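Local coordinates for nodulation fucosyltransferase NodZ (Bradyrhizobium sp., PDB 2HHC), which belongs to the NodZ family of nodulation proteins and adopts the GT-B fold, with two Rossmann-like domains facing each other, at residues D17-S27 with A130-E141; F80-W89 with S121-D129. One frame throughout, in Å; residues are numbered along the deposited sequence.

Contact 1: D17-S27 with A130-E141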
loop_
_atom_site.group_PDB
_atom_site.type_symbol
_atom_site.label_atom_id
_atom_site.label_comp_id
_atom_site.label_asym_id
_atom_site.label_seq_id
_atom_site.Cartn_x
_atom_site.Cartn_y
_atom_site.Cartn_z
ATOM N N ASP A 17 -1.566 -0.246 -2.338
ATOM C CA ASP A 17 -2.750 -0.929 -2.900
ATOM C C ASP A 17 -2.777 -2.367 -2.442
ATOM O O ASP A 17 -3.785 -2.896 -1.998
ATOM C CB ASP A 17 -2.681 -0.736 -4.418
ATOM C CG ASP A 17 -3.848 -1.320 -5.195
ATOM O OD1 ASP A 17 -4.740 -2.029 -4.649
ATOM O OD2 ASP A 17 -3.791 -1.118 -6.428
ATOM N N CYS A 18 -1.662 -3.057 -2.580
ATOM C CA CYS A 18 -1.615 -4.461 -2.155
ATOM C C CYS A 18 -2.058 -4.626 -0.705
ATOM O O CYS A 18 -2.827 -5.523 -0.383
ATOM C CB CYS A 18 -0.211 -5.039 -2.321
ATOM S SG CYS A 18 0.400 -5.215 -4.013
ATOM N N LEU A 19 -1.510 -3.807 0.204
ATOM C CA LEU A 19 -1.778 -3.945 1.617
ATOM C C LEU A 19 -3.192 -3.489 2.026
ATOM O O LEU A 19 -3.786 -4.061 2.927
ATOM C CB LEU A 19 -0.731 -3.177 2.439
ATOM C CG LEU A 19 0.659 -3.840 2.337
ATOM C CD1 LEU A 19 1.743 -2.936 2.926
ATOM C CD2 LEU A 19 0.649 -5.217 2.952
ATOM N N TRP A 20 -3.747 -2.476 1.338
ATOM C CA TRP A 20 -5.141 -2.052 1.596
ATOM C C TRP A 20 -6.082 -3.164 1.075
ATOM O O TRP A 20 -7.018 -3.575 1.737
ATOM C CB TRP A 20 -5.385 -0.758 0.869
ATOM C CG TRP A 20 -6.576 0.055 1.336
ATOM C CD1 TRP A 20 -7.701 -0.386 2.021
ATOM C CD2 TRP A 20 -6.736 1.444 1.170
ATOM N NE1 TRP A 20 -8.526 0.668 2.276
ATOM C CE2 TRP A 20 -7.968 1.816 1.766
ATOM C CE3 TRP A 20 -5.964 2.425 0.557
ATOM C CZ2 TRP A 20 -8.426 3.119 1.736
ATOM C CZ3 TRP A 20 -6.418 3.704 0.512
ATOM C CH2 TRP A 20 -7.657 4.048 1.075
ATOM N N SER A 21 -5.817 -3.659 -0.149
ATOM C CA SER A 21 -6.604 -4.747 -0.713
ATOM C C SER A 21 -6.526 -6.012 0.129
ATOM O O SER A 21 -7.514 -6.709 0.300
ATOM C CB SER A 21 -6.168 -4.998 -2.164
ATOM O OG SER A 21 -6.426 -3.906 -3.028
ATOM N N LEU A 22 -5.358 -6.237 0.713
ATOM C CA LEU A 22 -5.189 -7.361 1.670
ATOM C C LEU A 22 -6.095 -7.218 2.869
ATOM O O LEU A 22 -6.733 -8.166 3.316
ATOM C CB LEU A 22 -3.748 -7.470 2.148
ATOM C CG LEU A 22 -3.392 -8.606 3.111
ATOM C CD1 LEU A 22 -3.744 -9.926 2.457
ATOM C CD2 LEU A 22 -1.966 -8.513 3.433
ATOM N N ALA A 23 -6.161 -6.004 3.446
ATOM C CA ALA A 23 -7.034 -5.737 4.599
ATOM C C ALA A 23 -8.509 -6.094 4.257
ATOM O O ALA A 23 -9.235 -6.656 5.061
ATOM C CB ALA A 23 -6.895 -4.313 5.028
ATOM N N SER A 24 -8.923 -5.775 3.044
ATOM C CA SER A 24 -10.288 -6.114 2.618
ATOM C C SER A 24 -10.538 -7.625 2.554
ATOM O O SER A 24 -11.593 -8.092 3.029
ATOM C CB SER A 24 -10.608 -5.429 1.310
ATOM O OG SER A 24 -10.567 -4.017 1.474
ATOM N N ALA A 25 -9.604 -8.318 1.943
ATOM C CA ALA A 25 -9.687 -9.796 1.870
ATOM C C ALA A 25 -9.682 -10.388 3.296
ATOM O O ALA A 25 -10.505 -11.279 3.602
ATOM C CB ALA A 25 -8.539 -10.329 1.085
ATOM N N TRP A 26 -8.807 -9.888 4.152
ATOM C CA TRP A 26 -8.681 -10.357 5.536
ATOM C C TRP A 26 -10.036 -10.205 6.252
ATOM O O TRP A 26 -10.495 -11.070 6.986
ATOM C CB TRP A 26 -7.534 -9.581 6.274
ATOM C CG TRP A 26 -7.522 -9.978 7.736
ATOM C CD1 TRP A 26 -6.885 -11.034 8.303
ATOM C CD2 TRP A 26 -8.290 -9.364 8.772
ATOM N NE1 TRP A 26 -7.170 -11.081 9.631
ATOM C CE2 TRP A 26 -8.084 -10.107 9.942
ATOM C CE3 TRP A 26 -9.150 -8.243 8.803
ATOM C CZ2 TRP A 26 -8.684 -9.759 11.154
ATOM C CZ3 TRP A 26 -9.761 -7.913 9.979
ATOM C CH2 TRP A 26 -9.541 -8.659 11.131
ATOM N N SER A 27 -10.675 -9.058 6.069
ATOM C CA SER A 27 -11.885 -8.758 6.781
ATOM C C SER A 27 -12.981 -9.755 6.383
ATOM O O SER A 27 -13.716 -10.230 7.225
ATOM C CB SER A 27 -12.305 -7.325 6.468
ATOM O OG SER A 27 -13.544 -7.045 7.073
ATOM N N ALA A 130 -8.715 -7.737 -7.943
ATOM C CA ALA A 130 -9.063 -6.398 -8.306
ATOM C C ALA A 130 -8.664 -5.472 -7.159
ATOM O O ALA A 130 -8.299 -5.924 -6.075
ATOM C CB ALA A 130 -10.534 -6.273 -8.567
ATOM N N CYS A 131 -8.794 -4.181 -7.372
ATOM C CA CYS A 131 -8.478 -3.210 -6.348
ATOM C C CYS A 131 -9.574 -3.203 -5.299
ATOM O O CYS A 131 -10.735 -2.976 -5.627
ATOM C CB CYS A 131 -8.356 -1.839 -6.942
ATOM S SG CYS A 131 -7.838 -0.593 -5.757
ATOM N N LEU A 132 -9.201 -3.426 -4.049
ATOM C CA LEU A 132 -10.143 -3.431 -2.936
ATOM C C LEU A 132 -9.835 -2.306 -1.944
ATOM O O LEU A 132 -10.265 -2.359 -0.772
ATOM C CB LEU A 132 -10.240 -4.812 -2.275
ATOM C CG LEU A 132 -10.836 -5.907 -3.180
ATOM C CD1 LEU A 132 -10.904 -7.189 -2.428
ATOM C CD2 LEU A 132 -12.248 -5.556 -3.670
ATOM N N MET A 133 -9.158 -1.272 -2.416
ATOM C CA MET A 133 -9.047 -0.050 -1.655
ATOM C C MET A 133 -10.422 0.433 -1.319
ATOM O O MET A 133 -11.298 0.405 -2.142
ATOM C CB MET A 133 -8.227 1.031 -2.413
ATOM C CG MET A 133 -6.786 0.654 -2.532
ATOM S SD MET A 133 -5.865 1.621 -3.764
ATOM C CE MET A 133 -6.210 3.269 -3.307
ATOM N N TRP A 134 -10.583 0.893 -0.069
ATOM C CA TRP A 134 -11.830 1.459 0.495
ATOM C C TRP A 134 -12.908 0.400 0.786
ATOM O O TRP A 134 -14.045 0.768 1.130
ATOM C CB TRP A 134 -12.441 2.560 -0.372
ATOM C CG TRP A 134 -11.534 3.670 -0.724
ATOM C CD1 TRP A 134 -10.887 3.842 -1.890
ATOM C CD2 TRP A 134 -11.135 4.735 0.122
ATOM N NE1 TRP A 134 -10.108 4.963 -1.837
ATOM C CE2 TRP A 134 -10.258 5.553 -0.631
ATOM C CE3 TRP A 134 -11.456 5.112 1.419
ATOM C CZ2 TRP A 134 -9.694 6.729 -0.112
ATOM C CZ3 TRP A 134 -10.884 6.286 1.947
ATOM C CH2 TRP A 134 -10.004 7.059 1.178
ATOM N N ARG A 135 -12.589 -0.876 0.646
ATOM C CA ARG A 135 -13.651 -1.913 0.811
ATOM C C ARG A 135 -13.479 -2.663 2.133
ATOM O O ARG A 135 -13.708 -3.876 2.258
ATOM C CB ARG A 135 -13.637 -2.869 -0.392
ATOM C CG ARG A 135 -13.811 -2.191 -1.767
ATOM C CD ARG A 135 -14.982 -1.352 -1.866
ATOM N NE ARG A 135 -15.376 -1.002 -3.247
ATOM C CZ ARG A 135 -14.925 0.047 -3.950
ATOM N NH1 ARG A 135 -14.013 0.885 -3.487
ATOM N NH2 ARG A 135 -15.421 0.275 -5.162
ATOM N N CYS A 136 -13.076 -1.903 3.142
ATOM C CA CYS A 136 -12.943 -2.406 4.504
ATOM C C CYS A 136 -12.831 -1.241 5.462
ATOM O O CYS A 136 -12.765 -0.073 5.081
ATOM C CB CYS A 136 -11.693 -3.259 4.643
ATOM S SG CYS A 136 -10.130 -2.360 4.407
ATOM N N SER A 137 -12.888 -1.560 6.760
ATOM C CA SER A 137 -12.722 -0.556 7.747
ATOM C C SER A 137 -11.284 -0.109 7.916
ATOM O O SER A 137 -10.340 -0.832 7.582
ATOM C CB SER A 137 -13.183 -1.015 9.116
ATOM O OG SER A 137 -12.330 -2.093 9.518
ATOM N N GLU A 138 -11.131 1.082 8.471
ATOM C CA GLU A 138 -9.797 1.574 8.792
ATOM C C GLU A 138 -9.126 0.648 9.814
ATOM O O GLU A 138 -7.914 0.472 9.807
ATOM C CB GLU A 138 -9.924 2.982 9.321
ATOM C CG GLU A 138 -8.731 3.690 9.758
ATOM C CD GLU A 138 -9.116 4.789 10.739
ATOM O OE1 GLU A 138 -10.059 5.568 10.406
ATOM O OE2 GLU A 138 -8.521 4.839 11.827
ATOM N N GLU A 139 -9.924 0.088 10.703
ATOM C CA GLU A 139 -9.374 -0.872 11.664
ATOM C C GLU A 139 -8.773 -2.061 11.007
ATOM O O GLU A 139 -7.702 -2.565 11.433
ATOM C CB GLU A 139 -10.442 -1.298 12.694
ATOM C CG GLU A 139 -10.752 -0.274 13.700
ATOM C CD GLU A 139 -11.536 0.934 13.201
ATOM O OE1 GLU A 139 -12.397 0.739 12.299
ATOM O OE2 GLU A 139 -11.313 2.041 13.707
ATOM N N ALA A 140 -9.389 -2.597 9.959
ATOM C CA ALA A 140 -8.824 -3.718 9.229
ATOM C C ALA A 140 -7.447 -3.351 8.632
ATOM O O ALA A 140 -6.500 -4.120 8.652
ATOM C CB ALA A 140 -9.760 -4.236 8.175
ATOM N N GLU A 141 -7.358 -2.135 8.100
ATOM C CA GLU A 141 -6.114 -1.658 7.510
ATOM C C GLU A 141 -5.035 -1.603 8.590
ATOM O O GLU A 141 -3.879 -2.016 8.387
ATOM C CB GLU A 141 -6.294 -0.261 6.895
ATOM C CG GLU A 141 -7.173 -0.217 5.667
ATOM C CD GLU A 141 -7.362 1.227 5.278
ATOM O OE1 GLU A 141 -6.357 1.810 4.730
ATOM O OE2 GLU A 141 -8.391 1.865 5.588
HETATM O O HOH W 1 -3.892 -2.240 5.135
HETATM O O HOH W 2 -10.670 1.389 4.125
HETATM O O HOH W 3 -13.843 -6.418 3.525
HETATM O O HOH W 4 -13.673 -4.189 7.541
#

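Contact 2: F80-W89 with S121-D129. With PO4 (phosphate ion), chain B.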
loop_
_atom_site.group_PDB
_atom_site.type_symbol
_atom_site.label_atom_id
_atom_site.label_comp_id
_atom_site.label_asym_id
_atom_site.label_seq_id
_atom_site.Cartn_x
_atom_site.Cartn_y
_atom_site.Cartn_z
ATOM N N PHE A 80 -6.844 -24.807 -4.551
ATOM C CA PHE A 80 -7.892 -24.189 -3.757
ATOM C C PHE A 80 -9.237 -24.571 -4.362
ATOM O O PHE A 80 -9.394 -24.494 -5.551
ATOM C CB PHE A 80 -7.666 -22.650 -3.626
ATOM C CG PHE A 80 -6.382 -22.318 -2.870
ATOM C CD1 PHE A 80 -6.223 -22.661 -1.558
ATOM C CD2 PHE A 80 -5.289 -21.707 -3.532
ATOM C CE1 PHE A 80 -5.011 -22.440 -0.861
ATOM C CE2 PHE A 80 -4.095 -21.500 -2.824
ATOM C CZ PHE A 80 -3.977 -21.846 -1.518
ATOM N N PRO A 81 -10.203 -25.035 -3.534
ATOM C CA PRO A 81 -11.417 -25.646 -3.990
ATOM C C PRO A 81 -12.486 -24.725 -4.572
ATOM O O PRO A 81 -12.770 -23.671 -4.018
ATOM C CB PRO A 81 -11.927 -26.338 -2.727
ATOM C CG PRO A 81 -11.495 -25.531 -1.671
ATOM C CD PRO A 81 -10.124 -25.075 -2.062
ATOM N N GLY A 82 -13.131 -25.196 -5.632
ATOM C CA GLY A 82 -14.301 -24.557 -6.135
ATOM C C GLY A 82 -15.515 -25.033 -5.367
ATOM O O GLY A 82 -15.421 -25.954 -4.535
ATOM N N PRO A 83 -16.679 -24.478 -5.702
ATOM C CA PRO A 83 -16.821 -23.423 -6.694
ATOM C C PRO A 83 -16.197 -22.128 -6.256
ATOM O O PRO A 83 -15.971 -21.906 -5.034
ATOM C CB PRO A 83 -18.328 -23.241 -6.852
ATOM C CG PRO A 83 -18.976 -24.247 -6.029
ATOM C CD PRO A 83 -17.966 -24.946 -5.154
ATOM N N PHE A 84 -15.999 -21.240 -7.230
ATOM C CA PHE A 84 -15.344 -19.960 -7.015
ATOM C C PHE A 84 -16.311 -18.778 -7.122
ATOM O O PHE A 84 -17.330 -18.821 -7.778
ATOM C CB PHE A 84 -14.199 -19.793 -8.038
ATOM C CG PHE A 84 -13.188 -20.925 -7.998
ATOM C CD1 PHE A 84 -12.164 -20.953 -7.059
ATOM C CD2 PHE A 84 -13.340 -22.017 -8.811
ATOM C CE1 PHE A 84 -11.325 -22.034 -6.988
ATOM C CE2 PHE A 84 -12.485 -23.098 -8.713
ATOM C CZ PHE A 84 -11.507 -23.111 -7.842
ATOM N N PHE A 85 -15.942 -17.695 -6.458
ATOM C CA PHE A 85 -16.562 -16.385 -6.619
ATOM C C PHE A 85 -15.397 -15.385 -6.717
ATOM O O PHE A 85 -14.440 -15.469 -5.953
ATOM C CB PHE A 85 -17.405 -16.030 -5.389
ATOM C CG PHE A 85 -18.155 -14.734 -5.527
ATOM C CD1 PHE A 85 -17.529 -13.520 -5.264
ATOM C CD2 PHE A 85 -19.439 -14.715 -5.971
ATOM C CE1 PHE A 85 -18.214 -12.318 -5.448
ATOM C CE2 PHE A 85 -20.121 -13.518 -6.121
ATOM C CZ PHE A 85 -19.508 -12.338 -5.847
ATOM N N PRO A 86 -15.462 -14.384 -7.595
ATOM C CA PRO A 86 -16.533 -14.141 -8.579
ATOM C C PRO A 86 -16.702 -15.285 -9.591
ATOM O O PRO A 86 -15.834 -16.144 -9.744
ATOM C CB PRO A 86 -16.045 -12.866 -9.265
ATOM C CG PRO A 86 -15.217 -12.176 -8.254
ATOM C CD PRO A 86 -14.463 -13.307 -7.609
ATOM N N ARG A 87 -17.846 -15.310 -10.249
ATOM C CA ARG A 87 -18.222 -16.468 -11.081
ATOM C C ARG A 87 -17.272 -16.689 -12.250
ATOM O O ARG A 87 -17.113 -17.812 -12.718
ATOM C CB ARG A 87 -19.671 -16.339 -11.562
ATOM C CG ARG A 87 -20.609 -16.379 -10.384
ATOM C CD ARG A 87 -22.106 -16.455 -10.696
ATOM N NE ARG A 87 -22.848 -15.525 -9.821
ATOM C CZ ARG A 87 -22.777 -15.488 -8.476
ATOM N NH1 ARG A 87 -22.013 -16.339 -7.779
ATOM N NH2 ARG A 87 -23.482 -14.583 -7.799
ATOM N N TRP A 88 -16.632 -15.616 -12.697
ATOM C CA TRP A 88 -15.625 -15.725 -13.784
ATOM C C TRP A 88 -14.583 -16.791 -13.534
ATOM O O TRP A 88 -14.156 -17.444 -14.450
ATOM C CB TRP A 88 -14.930 -14.381 -13.937
ATOM C CG TRP A 88 -13.966 -14.245 -15.086
ATOM C CD1 TRP A 88 -14.251 -13.779 -16.322
ATOM C CD2 TRP A 88 -12.547 -14.458 -15.041
ATOM N NE1 TRP A 88 -13.084 -13.703 -17.080
ATOM C CE2 TRP A 88 -12.047 -14.162 -16.341
ATOM C CE3 TRP A 88 -11.661 -14.921 -14.070
ATOM C CZ2 TRP A 88 -10.676 -14.230 -16.657
ATOM C CZ3 TRP A 88 -10.293 -15.059 -14.432
ATOM C CH2 TRP A 88 -9.834 -14.695 -15.697
ATOM N N TRP A 89 -14.229 -17.005 -12.278
ATOM C CA TRP A 89 -13.194 -17.932 -11.878
ATOM C C TRP A 89 -13.608 -19.380 -12.016
ATOM O O TRP A 89 -12.767 -20.270 -11.832
ATOM C CB TRP A 89 -12.696 -17.621 -10.446
ATOM C CG TRP A 89 -11.923 -16.310 -10.477
ATOM C CD1 TRP A 89 -12.414 -15.041 -10.379
ATOM C CD2 TRP A 89 -10.515 -16.180 -10.730
ATOM N NE1 TRP A 89 -11.401 -14.135 -10.535
ATOM C CE2 TRP A 89 -10.228 -14.800 -10.754
ATOM C CE3 TRP A 89 -9.480 -17.086 -10.910
ATOM C CZ2 TRP A 89 -8.940 -14.306 -10.987
ATOM C CZ3 TRP A 89 -8.206 -16.596 -11.115
ATOM C CH2 TRP A 89 -7.939 -15.219 -11.150
ATOM N N SER A 121 -21.035 -16.137 0.899
ATOM C CA SER A 121 -21.083 -16.820 -0.368
ATOM C C SER A 121 -21.050 -18.340 -0.165
ATOM O O SER A 121 -20.332 -18.842 0.688
ATOM C CB SER A 121 -19.904 -16.409 -1.271
ATOM O OG SER A 121 -19.930 -17.128 -2.471
ATOM N N GLU A 122 -21.771 -19.075 -1.000
ATOM C CA GLU A 122 -21.618 -20.532 -1.043
ATOM C C GLU A 122 -20.303 -20.997 -1.691
ATOM O O GLU A 122 -19.936 -22.145 -1.541
ATOM C CB GLU A 122 -22.829 -21.196 -1.722
ATOM C CG GLU A 122 -24.105 -21.063 -0.908
ATOM C CD GLU A 122 -23.911 -21.535 0.521
ATOM O OE1 GLU A 122 -23.689 -22.747 0.703
ATOM O OE2 GLU A 122 -23.943 -20.695 1.450
ATOM N N ALA A 123 -19.605 -20.144 -2.446
ATOM C CA ALA A 123 -18.331 -20.516 -3.015
ATOM C C ALA A 123 -17.329 -20.925 -1.962
ATOM O O ALA A 123 -17.264 -20.326 -0.885
ATOM C CB ALA A 123 -17.770 -19.368 -3.851
ATOM N N ASN A 124 -16.557 -21.962 -2.255
ATOM C CA ASN A 124 -15.561 -22.437 -1.322
ATOM C C ASN A 124 -14.287 -21.597 -1.323
ATOM O O ASN A 124 -13.563 -21.576 -0.324
ATOM C CB ASN A 124 -15.240 -23.919 -1.546
ATOM C CG ASN A 124 -16.382 -24.793 -1.155
ATOM O OD1 ASN A 124 -17.014 -24.546 -0.137
ATOM N ND2 ASN A 124 -16.672 -25.805 -1.949
ATOM N N THR A 125 -14.001 -20.935 -2.444
ATOM C CA THR A 125 -12.850 -20.019 -2.575
ATOM C C THR A 125 -13.307 -18.715 -3.189
ATOM O O THR A 125 -13.886 -18.715 -4.288
ATOM C CB THR A 125 -11.734 -20.673 -3.416
ATOM O OG1 THR A 125 -11.235 -21.833 -2.745
ATOM C CG2 THR A 125 -10.537 -19.720 -3.638
ATOM N N ILE A 126 -13.055 -17.605 -2.485
ATOM C CA ILE A 126 -13.272 -16.246 -3.011
ATOM C C ILE A 126 -11.953 -15.805 -3.608
ATOM O O ILE A 126 -10.948 -15.755 -2.885
ATOM C CB ILE A 126 -13.680 -15.277 -1.900
ATOM C CG1 ILE A 126 -14.842 -15.841 -1.049
ATOM C CG2 ILE A 126 -14.007 -13.906 -2.464
ATOM C CD1 ILE A 126 -16.033 -16.264 -1.736
ATOM N N VAL A 127 -11.937 -15.420 -4.876
ATOM C CA VAL A 127 -10.683 -14.966 -5.487
ATOM C C VAL A 127 -10.776 -13.464 -5.634
ATOM O O VAL A 127 -11.620 -12.945 -6.389
ATOM C CB VAL A 127 -10.417 -15.604 -6.880
ATOM C CG1 VAL A 127 -9.022 -15.120 -7.403
ATOM C CG2 VAL A 127 -10.530 -17.091 -6.794
ATOM N N CYS A 128 -9.939 -12.732 -4.900
ATOM C CA CYS A 128 -9.878 -11.299 -4.956
ATOM C C CYS A 128 -8.734 -10.850 -5.859
ATOM O O CYS A 128 -7.593 -10.985 -5.474
ATOM C CB CYS A 128 -9.675 -10.687 -3.553
ATOM S SG CYS A 128 -10.982 -11.069 -2.366
ATOM N N ASP A 129 -9.060 -10.388 -7.058
ATOM C CA ASP A 129 -8.048 -10.044 -8.056
ATOM C C ASP A 129 -8.438 -8.730 -8.780
ATOM O O ASP A 129 -8.495 -8.611 -9.996
ATOM C CB ASP A 129 -7.835 -11.228 -9.030
ATOM C CG ASP A 129 -6.554 -11.179 -9.775
ATOM O OD1 ASP A 129 -5.717 -10.219 -9.687
ATOM O OD2 ASP A 129 -6.322 -12.192 -10.502
HETATM P P PO4 B . -18.550 -12.403 -13.778
HETATM O O1 PO4 B . -18.718 -10.972 -14.303
HETATM O O2 PO4 B . -17.575 -12.537 -12.546
HETATM O O3 PO4 B . -19.933 -12.900 -13.434
HETATM O O4 PO4 B . -18.072 -13.237 -14.953
#

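Contact 1: D17-S27 with A130-E141
Cys-131 SG lies 3.6 Å from Asp-17 OD1, an oxygen salt-bridged to Arg-11, where the loop leaving strand 125-128 begins to cross helix 15-32 in the N-terminal Rossmann-like domain of this GT-B protein. Leu-132 is gripped through its backbone. Leu-132 N donates to Ser-21 OG in a nearly straight bond (3.0 Å, 166°), while Leu-132 O accepts from Ser-24 OG at 2.8 Å and, from the opposite face of the carbonyl plane, Arg-135 N, closing a type II turn. Met-133 sets its CA over the five-membered ring of Trp-20, 3.8 Å from the centroid. A bend at its chi3 (52°) brings CE back against CZ3 of the same indole. Trp-134 offers a ring face to the CH2 edge of Trp-20, an edge-to-face pair with planes at 57°. Cys-136 SG approaches near the plane of the Trp-20 ring, 3.9 Å from CD1, and also touches Ala-23 CB. Ser-137 N-caps helix 138-147, whose Ala-140 packs against Ala-23 and Trp-26. Glu-141 then stacks its carboxylate almost flat on the Trp-20 face opposite Met-133; Arg-291 binds OE1, and OE2 receives a bond from the water that accepts from Trp-20 NE1 at 2.9 Å.

Contact 2: F80-W89 with S121-D129
Val-127 stands at about a right angle to the indole of Trp-89. Its CG1, placed anti to the backbone N (chi1 -177°), comes down over the centre of the six-membered ring, 3.6 Å from the centroid, in a CH-pi contact. Trp-88 CE3 lies against the opposite face of the indole, over its five-membered ring, so both faces are in contact, while Glu-107 takes NE1. Asp-129 reaches the ring edge instead, with OD2 3.4 Å from Trp-89 CZ2; its carboxylate is bridged to Arg-10 and Arg-12. Beside Trp-89, Trp-88 N donates to O2 of a phosphate ion.

Nearer the start of the two strands, Phe-84 and Thr-125 lie side by side and point the same way, Phe-84 CD1 3.7 Å from Thr-125 CB. Phe-85 and Ile-126 point to the other sheet face; Phe-85 CB packs against Ile-126 CD1 and against Ala-123 CB from the preceding loop. Thr-125 OG1 donates to Pro-81 O (2.7 Å). Asn-124 ND2 bonds Gly-82 O at 2.9 Å from above the carbonyl plane, although that oxygen is close to the plane of the Asn-124 amide. Backbone bonds Phe-85 N to Thr-125 O (3.2 Å) and Val-127 N to Phe-85 O (2.7 Å) join edge strand 84-85 to strand 125-128 in parallel, as in the beta-alpha-beta crossover of a Rossmann-like sheet, with helix 101-116 as the connection.

How the contacts relate
From the N terminus, strand 6-10 leads into helix 15-32, which supplies the first half of contact 1. The chain then builds strands 35-39 and 67-70 and reaches residues 80-89, which include strand 84-85 and supply the first half of contact 2. Helix 101-116 carries it back to strand 125-128, and contact 2 closes this short loop at the edge of the sheet. Directly afterwards residues 130-141 return to helix 15-32, so contact 1 closes a longer loop with contact 2 nested inside it. Their centres lie about 18 Å apart, but they touch where Ala-25 CB meets Cys-128 SG at 4.3 Å. Together they tie the sheet edge, helix 15-32 and the start of helix 138-147 into one domain.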